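Local atomic coordinates of glutathione S-transferase, N-terminal domain protein (Pseudomonas putida, PDB entry 4NAX), a protein that binds one glutathione disulfide per subunit and is probably a glutathione transferase. Residues Glu3-Phe7 against Gln83-Leu87; Arg20-Leu26 against Ala44-Val50; Ser35-Glu40 against Arg220-Gly226. All coordinates share one frame; numbering follows the deposited sequence.

The chain starts at E3-F7, which contact 1 lays against Q83-L87 and so closes a loop of 75 residues round the thioredoxin-like sheet. Contact 2 is nested inside that loop. It joins R20-L26 to A44-V50, the two parallel strands of the beta-alpha-beta unit. S35-E40 lies on the helix that links these strands. Contact 3 packs this helix against R220-G226, with 179 residues between, and so crosses both other contacts along the chain. It ties the N-terminal domain to the last helix of the chain. Contacts 1 and 2 touch where L4 packs on Q22. Contacts 2 and 3 meet through Y45, which reaches E39 and L38.

Contact 1. Residues Glu3-Phe7 against Gln83-Leu87; sequences ELSAF and QPLPL
The N-terminal arm packs beside an outermost strand of the thioredoxin-like sheet, where F7 meets P84 and P86, and L4 meets P84. The arm makes a short 3-10 turn over residues 4-6. F7 N bonds to L4 O at 3.0 Å, and L4 O also lies in plane at the edge of the F7 ring. No hydrogen bond crosses between the two segments, so the contact rests on apolar packing and shape.

F7 spans both prolines with one ring carbon for each. Its CE1 comes within 3.6 Å of P84 CB, and CE2 on the other branch is 4.1 Å from P86 CG. Both approaches to the ring are oblique. The CG of F7 sits opposite the carbonyl carbon and beside the backbone N (chi1 -66°), which sends the ring across to the strand. With an alanine in place of F7, the rings of P84 and P86 would probably lose the surface that bridges them, leaving a gap between arm and strand.

P84 is touched by three residues. L4 CD2 lies 4.0 Å from P84 CG, and L4, F7 and P84 all rest on L75 of the neighbouring strand 73-76 as well. L85 points away from the arm and packs on A110 of the second subunit. P86 O accepts a bond from Q114 NE2 of that subunit. E3, poorly ordered, adds a looser contact. Its carboxylate carbon CD is 4.0 Å from P84 CD, while E3 OE1 stays 3.6 Å from Q83 NE2, too far to count as a hydrogen bond.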
loop_
_atom_site.group_PDB
_atom_site.type_symbol
_atom_site.label_atom_id
_atom_site.label_comp_id
_atom_site.label_asym_id
_atom_site.label_seq_id
_atom_site.Cartn_x
_atom_site.Cartn_y
_atom_site.Cartn_z
ATOM N N GLU A 3 -8.206 28.022 10.213
ATOM C CA GLU A 3 -7.064 27.813 11.156
ATOM C C GLU A 3 -5.923 26.985 10.530
ATOM O O GLU A 3 -5.311 26.150 11.216
ATOM C CB GLU A 3 -7.559 27.152 12.459
ATOM C CG GLU A 3 -8.358 25.866 12.241
ATOM C CD GLU A 3 -8.022 24.759 13.229
ATOM O OE1 GLU A 3 -8.922 24.353 14.003
ATOM O OE2 GLU A 3 -6.866 24.281 13.230
ATOM N N LEU A 4 -5.619 27.213 9.247
ATOM C CA LEU A 4 -4.539 26.439 8.609
ATOM C C LEU A 4 -3.172 26.834 9.147
ATOM O O LEU A 4 -2.240 26.053 9.051
ATOM C CB LEU A 4 -4.553 26.528 7.071
ATOM C CG LEU A 4 -5.706 25.831 6.343
ATOM C CD1 LEU A 4 -5.430 25.722 4.847
ATOM C CD2 LEU A 4 -6.015 24.456 6.916
ATOM N N SER A 5 -3.074 28.028 9.730
ATOM C CA SER A 5 -1.830 28.522 10.326
ATOM C C SER A 5 -1.288 27.657 11.477
ATOM O O SER A 5 -0.112 27.750 11.816
ATOM C CB SER A 5 -2.005 29.976 10.781
ATOM O OG SER A 5 -2.864 30.120 11.914
ATOM N N ALA A 6 -2.134 26.809 12.060
ATOM C CA ALA A 6 -1.705 25.821 13.071
ATOM C C ALA A 6 -0.792 24.721 12.506
ATOM O O ALA A 6 -0.115 24.025 13.256
ATOM C CB ALA A 6 -2.920 25.184 13.732
ATOM N N PHE A 7 -0.804 24.560 11.185
ATOM C CA PHE A 7 -0.010 23.555 10.507
ATOM C C PHE A 7 1.238 24.218 9.940
ATOM O O PHE A 7 1.136 25.019 9.008
ATOM C CB PHE A 7 -0.854 22.925 9.400
ATOM C CG PHE A 7 -2.008 22.147 9.940
ATOM C CD1 PHE A 7 -3.200 22.789 10.255
ATOM C CD2 PHE A 7 -1.898 20.785 10.160
ATOM C CE1 PHE A 7 -4.255 22.083 10.799
ATOM C CE2 PHE A 7 -2.950 20.070 10.694
ATOM C CZ PHE A 7 -4.136 20.714 11.009
ATOM N N GLN A 83 -13.235 20.387 10.237
ATOM C CA GLN A 83 -11.927 20.653 10.820
ATOM C C GLN A 83 -10.848 20.237 9.804
ATOM O O GLN A 83 -11.076 19.324 9.028
ATOM C CB GLN A 83 -11.754 19.849 12.130
ATOM C CG GLN A 83 -12.677 20.255 13.263
ATOM C CD GLN A 83 -12.397 21.659 13.705
ATOM O OE1 GLN A 83 -12.980 22.598 13.176
ATOM N NE2 GLN A 83 -11.454 21.823 14.628
ATOM N N PRO A 84 -9.669 20.892 9.827
ATOM C CA PRO A 84 -8.623 20.472 8.892
ATOM C C PRO A 84 -8.204 19.021 9.067
ATOM O O PRO A 84 -8.146 18.517 10.191
ATOM C CB PRO A 84 -7.463 21.430 9.197
ATOM C CG PRO A 84 -8.148 22.651 9.715
ATOM C CD PRO A 84 -9.270 22.106 10.561
ATOM N N LEU A 85 -7.925 18.358 7.952
ATOM C CA LEU A 85 -7.408 17.003 7.971
ATOM C C LEU A 85 -6.071 16.959 7.238
ATOM O O LEU A 85 -6.046 17.192 6.025
ATOM C CB LEU A 85 -8.375 16.043 7.283
ATOM C CG LEU A 85 -7.911 14.584 7.284
ATOM C CD1 LEU A 85 -8.068 13.984 8.672
ATOM C CD2 LEU A 85 -8.630 13.747 6.254
ATOM N N PRO A 86 -4.979 16.662 7.950
ATOM C CA PRO A 86 -3.697 16.366 7.313
ATOM C C PRO A 86 -3.669 14.911 6.875
ATOM O O PRO A 86 -4.230 14.057 7.555
ATOM C CB PRO A 86 -2.704 16.591 8.432
ATOM C CG PRO A 86 -3.457 16.160 9.670
ATOM C CD PRO A 86 -4.900 16.503 9.411
ATOM N N LEU A 87 -3.048 14.620 5.738
ATOM C CA LEU A 87 -2.970 13.226 5.291
ATOM C C LEU A 87 -1.829 13.048 4.304
ATOM O O LEU A 87 -1.645 13.863 3.401
ATOM C CB LEU A 87 -4.291 12.780 4.642
ATOM C CG LEU A 87 -4.606 11.294 4.691
ATOM C CD1 LEU A 87 -4.799 10.798 6.123
ATOM C CD2 LEU A 87 -5.845 10.999 3.876
#

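Contact 2. Residues Arg20-Leu26 against Ala44-Val50; sequences RLQLYSL and AYEAHKV
Y24 lies alongside H48 with the ring planes nearly parallel, 14° apart, but offset so that little of one ring covers the other. Y24 CE1 comes obliquely to H48 CD2 at 3.7 Å. The pair belongs to the beta-alpha-beta unit of the thioredoxin-like fold, where strands 21-25 and 45-49 run parallel and helix 31-41 makes the crossover. Backbone bonds pass back and forth between them, from E46 N to L21 O near one end to V50 N to S25 O at the other. The straightest is L23 N to E46 O, 2.9 Å.

On the face that carries Y24 and H48, Q22 lies between E46 and H48 in a polar chain. H48 NE2 donates to Q22 OE1 at 2.7 Å, nearly in the plane of its own ring. The other end of the Q22 amide uses both N-H groups. One goes to E46 OE1 at 3.0 Å, meeting it from above the carboxylate plane, and one to R20 O at 2.9 Å. These three bonds fix the amide's rotation. The chain of Q22 bends at chi2 (-72°), which brings the amide over to strand 45-49. E46 also takes bonds from the backbone N of K16 and H17, so its buried carboxylate is well supplied with donors.

On the opposite face, L23 runs alongside Y45, its CD2 4.0 Å from Y45 CE2. Both pack against helix 31-41, L23 on V34 and Y45 on S35 and L38. The Y45 hydroxyl reaches E39 of that helix. At the end of the strands, the L26 side chain is about 6 Å from the bound glutathione disulfide, and L26 CD1 touches K49 CE at 3.8 Å.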
loop_
_atom_site.group_PDB
_atom_site.type_symbol
_atom_site.label_atom_id
_atom_site.label_comp_id
_atom_site.label_asym_id
_atom_site.label_seq_id
_atom_site.Cartn_x
_atom_site.Cartn_y
_atom_site.Cartn_z
ATOM N N ARG A 20 -9.682 26.077 0.249
ATOM C CA ARG A 20 -9.476 24.938 -0.653
ATOM C C ARG A 20 -8.533 23.923 -0.069
ATOM O O ARG A 20 -7.563 24.270 0.586
ATOM C CB ARG A 20 -8.890 25.396 -1.997
ATOM C CG ARG A 20 -9.820 26.325 -2.751
ATOM C CD ARG A 20 -9.287 26.710 -4.125
ATOM N NE ARG A 20 -10.199 27.694 -4.675
ATOM C CZ ARG A 20 -9.940 28.540 -5.659
ATOM N NH1 ARG A 20 -8.770 28.527 -6.268
ATOM N NH2 ARG A 20 -10.882 29.411 -6.031
ATOM N N LEU A 21 -8.785 22.653 -0.398
ATOM C CA LEU A 21 -7.821 21.589 -0.144
ATOM C C LEU A 21 -6.449 21.998 -0.692
ATOM O O LEU A 21 -6.329 22.471 -1.835
ATOM C CB LEU A 21 -8.316 20.299 -0.781
ATOM C CG LEU A 21 -7.428 19.070 -0.551
ATOM C CD1 LEU A 21 -8.281 17.816 -0.506
ATOM C CD2 LEU A 21 -6.349 18.916 -1.618
ATOM N N GLN A 22 -5.433 21.797 0.139
ATOM C CA GLN A 22 -4.045 22.099 -0.182
ATOM C C GLN A 22 -3.333 20.806 -0.541
ATOM O O GLN A 22 -3.374 19.836 0.214
ATOM C CB GLN A 22 -3.349 22.763 1.019
ATOM C CG GLN A 22 -4.070 24.002 1.550
ATOM C CD GLN A 22 -3.956 25.190 0.624
ATOM O OE1 GLN A 22 -2.846 25.638 0.311
ATOM N NE2 GLN A 22 -5.079 25.716 0.189
ATOM N N LEU A 23 -2.691 20.807 -1.705
ATOM C CA LEU A 23 -1.918 19.678 -2.194
ATOM C C LEU A 23 -0.443 20.028 -2.215
ATOM O O LEU A 23 -0.062 21.052 -2.774
ATOM C CB LEU A 23 -2.352 19.303 -3.609
ATOM C CG LEU A 23 -1.535 18.232 -4.313
ATOM C CD1 LEU A 23 -1.621 16.879 -3.609
ATOM C CD2 LEU A 23 -1.959 18.105 -5.767
ATOM N N TYR A 24 0.387 19.173 -1.619
ATOM C CA TYR A 24 1.842 19.370 -1.569
ATOM C C TYR A 24 2.450 18.199 -2.316
ATOM O O TYR A 24 2.409 17.068 -1.838
ATOM C CB TYR A 24 2.332 19.464 -0.125
ATOM C CG TYR A 24 1.517 20.434 0.719
ATOM C CD1 TYR A 24 1.777 21.808 0.737
ATOM C CD2 TYR A 24 0.445 19.979 1.472
ATOM C CE1 TYR A 24 1.003 22.674 1.504
ATOM C CE2 TYR A 24 -0.310 20.837 2.253
ATOM C CZ TYR A 24 -0.049 22.183 2.250
ATOM O OH TYR A 24 -0.813 23.015 3.040
ATOM N N SER A 25 2.950 18.440 -3.529
ATOM C CA SER A 25 3.234 17.352 -4.423
ATOM C C SER A 25 4.273 17.733 -5.474
ATOM O O SER A 25 4.888 18.798 -5.415
ATOM C CB SER A 25 1.906 16.864 -5.054
ATOM O OG SER A 25 2.050 15.611 -5.726
ATOM N N LEU A 26 4.461 16.822 -6.417
ATOM C CA LEU A 26 5.413 16.939 -7.512
ATOM C C LEU A 26 4.902 15.975 -8.589
ATOM O O LEU A 26 4.358 14.921 -8.231
ATOM C CB LEU A 26 6.805 16.545 -7.023
ATOM C CG LEU A 26 7.963 16.810 -7.977
ATOM C CD1 LEU A 26 8.162 18.303 -8.175
ATOM C CD2 LEU A 26 9.207 16.152 -7.414
ATOM N N ALA A 44 -12.223 21.681 -5.843
ATOM C CA ALA A 44 -11.270 22.791 -5.815
ATOM C C ALA A 44 -10.043 22.413 -5.012
ATOM O O ALA A 44 -10.153 21.810 -3.962
ATOM C CB ALA A 44 -11.924 24.024 -5.215
ATOM N N TYR A 45 -8.863 22.785 -5.496
ATOM C CA TYR A 45 -7.651 22.559 -4.752
ATOM C C TYR A 45 -6.586 23.544 -5.149
ATOM O O TYR A 45 -6.638 24.127 -6.238
ATOM C CB TYR A 45 -7.147 21.130 -4.926
ATOM C CG TYR A 45 -6.589 20.769 -6.292
ATOM C CD1 TYR A 45 -7.415 20.547 -7.382
ATOM C CD2 TYR A 45 -5.234 20.600 -6.466
ATOM C CE1 TYR A 45 -6.914 20.179 -8.623
ATOM C CE2 TYR A 45 -4.701 20.211 -7.679
ATOM C CZ TYR A 45 -5.531 20.018 -8.767
ATOM O OH TYR A 45 -4.955 19.603 -9.947
ATOM N N GLU A 46 -5.629 23.722 -4.245
ATOM C CA GLU A 46 -4.510 24.616 -4.431
ATOM C C GLU A 46 -3.243 23.778 -4.374
ATOM O O GLU A 46 -2.858 23.248 -3.321
ATOM C CB GLU A 46 -4.506 25.681 -3.334
ATOM C CG GLU A 46 -3.394 26.693 -3.496
ATOM C CD GLU A 46 -3.404 27.792 -2.449
ATOM O OE1 GLU A 46 -4.386 27.922 -1.690
ATOM O OE2 GLU A 46 -2.402 28.546 -2.405
ATOM N N ALA A 47 -2.603 23.653 -5.529
ATOM C CA ALA A 47 -1.403 22.851 -5.664
ATOM C C ALA A 47 -0.128 23.628 -5.347
ATOM O O ALA A 47 0.047 24.787 -5.738
ATOM C CB ALA A 47 -1.315 22.259 -7.069
ATOM N N HIS A 48 0.765 22.948 -4.647
ATOM C CA HIS A 48 2.046 23.483 -4.246
ATOM C C HIS A 48 3.150 22.536 -4.638
ATOM O O HIS A 48 3.095 21.341 -4.319
ATOM C CB HIS A 48 2.091 23.668 -2.732
ATOM C CG HIS A 48 1.039 24.586 -2.197
ATOM N ND1 HIS A 48 1.111 25.964 -2.293
ATOM C CD2 HIS A 48 -0.138 24.314 -1.594
ATOM C CE1 HIS A 48 0.050 26.498 -1.727
ATOM N NE2 HIS A 48 -0.737 25.518 -1.324
ATOM N N LYS A 49 4.163 23.063 -5.314
ATOM C CA LYS A 49 5.308 22.251 -5.706
ATOM C C LYS A 49 6.321 22.064 -4.579
ATOM O O LYS A 49 6.840 23.046 -4.022
ATOM C CB LYS A 49 6.006 22.897 -6.894
ATOM C CG LYS A 49 7.199 22.094 -7.373
ATOM C CD LYS A 49 7.846 22.723 -8.594
ATOM C CE LYS A 49 8.967 21.851 -9.100
ATOM N NZ LYS A 49 9.754 22.535 -10.160
ATOM N N VAL A 50 6.585 20.802 -4.258
ATOM C CA VAL A 50 7.586 20.393 -3.293
ATOM C C VAL A 50 8.801 19.925 -4.092
ATOM O O VAL A 50 8.777 18.860 -4.701
ATOM C CB VAL A 50 7.049 19.253 -2.397
ATOM C CG1 VAL A 50 8.105 18.782 -1.412
ATOM C CG2 VAL A 50 5.815 19.733 -1.647
HETATM O O HOH W 1 -6.571 26.867 -6.266
HETATM O O HOH W 2 -11.388 22.070 -1.596
#

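Contact 3. Residues Ser35-Glu40 against Arg220-Gly226; sequences SIMLEE and RPAVQHG. Unlike the reference sequence in segment 220-226: H225 (reference Arg).
The carboxylate of E40 lies at the edge of the R220 guanidinium, near its plane, with the two planes 35° apart. The grip is side-on. R220 NE bonds to E40 OE2 at 2.8 Å on the syn side, and R220 NH2 meets E40 OE1 at 3.0 Å from above the carboxylate plane. Y178 makes a cation-pi contact with R220, and its hydroxyl bonds to E40 OE2. The H225 ring, where the reference sequence has arginine, is approached obliquely by E39 OE1; E39 OE2 is bonded to Y45 OH.

This is the interdomain packing of the glutathione transferase fold. The 35-40 portion of helix 31-41, from the thioredoxin-like domain, packs on helix 221-226, the last of the chain, with 138° between the N-to-C directions. R220 is its N-cap residue. Next to the salt bridge, E40 CD rests on A222 CB at 3.4 Å. The bend of E40 at chi2 (-78°) turns its carboxylate toward R220. I36 CG2 packs on V223 CG2 at 3.9 Å, and both residues also touch F217.

The helices come closest at G226, whose CA is 4.0 Å from I36 CA. A CB on G226 would stand only 2.5 Å from I36 CA, a clash. Beside it, S35 OG donates to G226 O at 2.7 Å.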
loop_
_atom_site.group_PDB
_atom_site.type_symbol
_atom_site.label_atom_id
_atom_site.label_comp_id
_atom_site.label_asym_id
_atom_site.label_seq_id
_atom_site.Cartn_x
_atom_site.Cartn_y
_atom_site.Cartn_z
ATOM N N SER A 35 -3.320 14.445 -7.966
ATOM C CA SER A 35 -3.782 15.506 -8.860
ATOM C C SER A 35 -4.791 14.982 -9.902
ATOM O O SER A 35 -5.799 15.643 -10.175
ATOM C CB SER A 35 -2.618 16.246 -9.497
ATOM O OG SER A 35 -1.717 15.297 -10.042
ATOM N N ILE A 36 -4.546 13.804 -10.464
ATOM C CA ILE A 36 -5.514 13.211 -11.365
ATOM C C ILE A 36 -6.857 13.036 -10.653
ATOM O O ILE A 36 -7.914 13.382 -11.192
ATOM C CB ILE A 36 -5.021 11.874 -11.949
ATOM C CG1 ILE A 36 -3.872 12.121 -12.917
ATOM C CG2 ILE A 36 -6.167 11.159 -12.657
ATOM C CD1 ILE A 36 -3.151 10.870 -13.341
ATOM N N MET A 37 -6.836 12.482 -9.442
ATOM C CA MET A 37 -8.063 12.278 -8.709
ATOM C C MET A 37 -8.833 13.592 -8.509
ATOM O O MET A 37 -10.038 13.642 -8.729
ATOM C CB MET A 37 -7.740 11.644 -7.354
ATOM C CG MET A 37 -8.946 11.400 -6.472
ATOM S SD MET A 37 -10.084 10.207 -7.195
ATOM C CE MET A 37 -11.189 10.004 -5.803
ATOM N N LEU A 38 -8.129 14.636 -8.081
ATOM C CA LEU A 38 -8.757 15.923 -7.842
ATOM C C LEU A 38 -9.354 16.494 -9.127
ATOM O O LEU A 38 -10.475 17.041 -9.120
ATOM C CB LEU A 38 -7.752 16.887 -7.231
ATOM C CG LEU A 38 -7.384 16.539 -5.781
ATOM C CD1 LEU A 38 -6.078 17.203 -5.385
ATOM C CD2 LEU A 38 -8.508 16.926 -4.837
ATOM N N GLU A 39 -8.620 16.347 -10.231
ATOM C CA GLU A 39 -9.144 16.783 -11.531
ATOM C C GLU A 39 -10.387 15.999 -11.935
ATOM O O GLU A 39 -11.326 16.558 -12.505
ATOM C CB GLU A 39 -8.062 16.676 -12.621
ATOM C CG GLU A 39 -6.881 17.614 -12.431
ATOM C CD GLU A 39 -7.216 19.071 -12.667
ATOM O OE1 GLU A 39 -8.046 19.369 -13.548
ATOM O OE2 GLU A 39 -6.622 19.930 -11.982
ATOM N N GLU A 40 -10.388 14.689 -11.704
ATOM C CA GLU A 40 -11.532 13.834 -12.075
ATOM C C GLU A 40 -12.802 14.210 -11.305
ATOM O O GLU A 40 -13.881 14.210 -11.879
ATOM C CB GLU A 40 -11.240 12.356 -11.797
ATOM C CG GLU A 40 -10.202 11.721 -12.707
ATOM C CD GLU A 40 -10.696 11.348 -14.109
ATOM O OE1 GLU A 40 -11.798 11.769 -14.567
ATOM O OE2 GLU A 40 -9.934 10.649 -14.818
ATOM N N ARG A 220 -8.001 10.364 -21.148
ATOM C CA ARG A 220 -8.942 11.109 -20.319
ATOM C C ARG A 220 -8.428 12.531 -20.052
ATOM O O ARG A 220 -7.275 12.711 -19.664
ATOM C CB ARG A 220 -9.183 10.398 -18.995
ATOM C CG ARG A 220 -9.841 9.035 -19.113
ATOM C CD ARG A 220 -10.069 8.404 -17.755
ATOM N NE ARG A 220 -11.033 9.131 -16.943
ATOM C CZ ARG A 220 -12.348 8.983 -17.014
ATOM N NH1 ARG A 220 -12.899 8.111 -17.855
ATOM N NH2 ARG A 220 -13.129 9.670 -16.198
ATOM N N PRO A 221 -9.279 13.562 -20.237
ATOM C CA PRO A 221 -8.750 14.924 -20.063
ATOM C C PRO A 221 -8.244 15.202 -18.638
ATOM O O PRO A 221 -7.236 15.898 -18.459
ATOM C CB PRO A 221 -9.916 15.849 -20.452
ATOM C CG PRO A 221 -11.001 14.983 -20.947
ATOM C CD PRO A 221 -10.596 13.548 -20.895
ATOM N N ALA A 222 -8.898 14.640 -17.634
ATOM C CA ALA A 222 -8.448 14.881 -16.260
ATOM C C ALA A 222 -7.078 14.259 -16.000
ATOM O O ALA A 222 -6.299 14.757 -15.184
ATOM C CB ALA A 222 -9.453 14.335 -15.273
ATOM N N VAL A 223 -6.816 13.129 -16.644
ATOM C CA VAL A 223 -5.509 12.472 -16.554
ATOM C C VAL A 223 -4.443 13.360 -17.152
ATOM O O VAL A 223 -3.402 13.590 -16.531
ATOM C CB VAL A 223 -5.544 11.083 -17.202
ATOM C CG1 VAL A 223 -4.157 10.492 -17.358
ATOM C CG2 VAL A 223 -6.422 10.124 -16.397
ATOM N N GLN A 224 -4.677 13.866 -18.357
ATOM C CA GLN A 224 -3.667 14.738 -18.974
ATOM C C GLN A 224 -3.377 15.976 -18.134
ATOM O O GLN A 224 -2.216 16.363 -17.989
ATOM C CB GLN A 224 -4.060 15.106 -20.406
ATOM C CG GLN A 224 -3.908 13.936 -21.365
ATOM C CD GLN A 224 -2.470 13.424 -21.493
ATOM O OE1 GLN A 224 -1.514 14.205 -21.527
ATOM N NE2 GLN A 224 -2.313 12.103 -21.535
ATOM N N HIS A 225 -4.405 16.566 -17.524
ATOM C CA HIS A 225 -4.141 17.696 -16.621
ATOM C C HIS A 225 -3.368 17.251 -15.385
ATOM O O HIS A 225 -2.368 17.856 -15.012
ATOM C CB HIS A 225 -5.428 18.360 -16.144
ATOM C CG HIS A 225 -6.179 19.067 -17.220
ATOM N ND1 HIS A 225 -5.597 20.015 -18.030
ATOM C CD2 HIS A 225 -7.474 18.997 -17.592
ATOM C CE1 HIS A 225 -6.504 20.500 -18.856
ATOM N NE2 HIS A 225 -7.645 19.879 -18.626
ATOM N N GLY A 226 -3.854 16.199 -14.735
ATOM C CA GLY A 226 -3.257 15.779 -13.480
ATOM C C GLY A 226 -1.819 15.313 -13.591
ATOM O O GLY A 226 -1.043 15.465 -12.655
HETATM O O HOH W 3 -11.448 12.905 -17.341
#